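PDB 4ORL: uncharacterized protein from Bacteroides ovatus, which is of unknown function but belongs to the DUF4783 family, whose members are grouped with the NTF2-like proteins. Local coordinates for residues N38-K41 and Q42-T45. Residues are numbered along the deposited sequence; the frame is centred on the assembly and turned at random.
Sequences NVDK and QKAT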
loop_
_atom_site.group_PDB
_atom_site.type_symbol
_atom_site.label_atom_id
_atom_site.label_comp_id
_atom_site.label_asym_id
_atom_site.label_seq_id
_atom_site.Cartn_x
_atom_site.Cartn_y
_atom_site.Cartn_z
ATOM N N ASN A 38 11.273 8.394 1.921
ATOM C CA ASN A 38 10.117 9.229 2.243
ATOM C C ASN A 38 9.960 10.298 1.170
ATOM O O ASN A 38 10.796 11.209 1.054
ATOM C CB ASN A 38 10.261 9.871 3.637
ATOM C CG ASN A 38 8.927 10.322 4.218
ATOM O OD1 ASN A 38 7.915 9.637 4.087
ATOM N ND2 ASN A 38 8.932 11.462 4.899
ATOM N N VAL A 39 8.896 10.175 0.378
ATOM C CA VAL A 39 8.667 11.024 -0.790
ATOM C C VAL A 39 7.257 11.577 -0.810
ATOM O O VAL A 39 6.380 11.069 -0.113
ATOM C CB VAL A 39 8.915 10.235 -2.098
ATOM C CG1 VAL A 39 10.324 9.678 -2.109
ATOM C CG2 VAL A 39 7.898 9.110 -2.279
ATOM N N ASP A 40 7.027 12.597 -1.637
ATOM C CA ASP A 40 5.709 13.197 -1.745
ATOM C C ASP A 40 4.754 12.279 -2.500
ATOM O O ASP A 40 5.178 11.282 -3.101
ATOM C CB ASP A 40 5.757 14.631 -2.355
ATOM C CG ASP A 40 6.220 14.666 -3.818
ATOM O OD1 ASP A 40 6.015 13.700 -4.561
ATOM O OD2 ASP A 40 6.750 15.722 -4.233
ATOM N N LYS A 41 3.470 12.608 -2.444
ATOM C CA LYS A 41 2.414 11.758 -3.005
ATOM C C LYS A 41 2.641 11.436 -4.488
ATOM O O LYS A 41 2.506 10.287 -4.903
ATOM C CB LYS A 41 1.035 12.409 -2.798
ATOM C CG LYS A 41 -0.123 11.679 -3.478
ATOM C CD LYS A 41 -1.469 12.307 -3.133
ATOM C CE LYS A 41 -2.500 12.023 -4.221
ATOM N NZ LYS A 41 -3.894 12.342 -3.790
ATOM N N GLN A 42 3.018 12.442 -5.278
ATOM C CA GLN A 42 3.208 12.234 -6.696
ATOM C C GLN A 42 4.327 11.222 -6.972
ATOM O O GLN A 42 4.174 10.353 -7.822
ATOM C CB GLN A 42 3.498 13.551 -7.412
ATOM C CG GLN A 42 3.310 13.463 -8.913
ATOM C CD GLN A 42 3.578 14.772 -9.618
ATOM O OE1 GLN A 42 3.489 15.851 -9.020
ATOM N NE2 GLN A 42 3.910 14.690 -10.898
ATOM N N LYS A 43 5.446 11.344 -6.257
ATOM C CA LYS A 43 6.580 10.445 -6.450
ATOM C C LYS A 43 6.268 9.052 -5.924
ATOM O O LYS A 43 6.680 8.056 -6.521
ATOM C CB LYS A 43 7.836 10.994 -5.781
ATOM C CG LYS A 43 8.381 12.237 -6.462
ATOM C CD LYS A 43 9.595 12.768 -5.744
ATOM C CE LYS A 43 10.061 14.062 -6.379
ATOM N NZ LYS A 43 9.112 15.190 -6.112
ATOM N N ALA A 44 5.550 8.985 -4.808
ATOM C CA ALA A 44 5.137 7.691 -4.259
ATOM C C ALA A 44 4.245 6.973 -5.255
ATOM O O ALA A 44 4.360 5.739 -5.433
ATOM C CB ALA A 44 4.413 7.874 -2.941
ATOM N N THR A 45 3.311 7.719 -5.852
ATOM C CA THR A 45 2.375 7.156 -6.837
ATOM C C THR A 45 3.138 6.615 -8.048
ATOM O O THR A 45 2.862 5.499 -8.527
ATOM C CB THR A 45 1.306 8.207 -7.269
ATOM O OG1 THR A 45 0.546 8.609 -6.129
ATOM C CG2 THR A 45 0.352 7.633 -8.327
#
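Asp40 N-caps helix 41-54 through its side chain: Asp40 OD1 accepts the backbone N-H of Lys43 at 3.0 Å, a fairly straight bond (164°) that meets the oxygen nearly along its C-O axis. The other carboxylate oxygen forms a salt bridge with the same residue, Lys43 NZ lying 3.1 Å from Asp40 OD2 and approaching from above the carboxylate plane. Both oxygens are thus held by one lysine. The aliphatic chain of Lys43 runs past the carboxylate, its CG 3.4 Å from Asp40 OD1, before bending at its last torsion (chi4 70°) to bring the ammonium back to OD2. The aspartate reaches the helix end because its CG sits between its own N and carbonyl carbon (chi1 66°). Its negative charge probably also interacts favourably with the helix dipole.

The backbone of Asp40 bonds as well: its O takes the N-H of Ala44 in the first helical backbone bond. Val39, the strand residue just before the cap, packs CG2 against Ala44 CB at 3.8 Å. Strand 35-40, at the edge of the sheet, runs straight into the helix; Val39 is hydrogen-bonded through its backbone to Val28, while Ala44 faces Val28 and Leu30 of the sheet.

One residue on from the cap, Lys41 O accepts from both Thr45 N and Thr45 OG1, each 2.9 Å away and on opposite faces of the carbonyl plane.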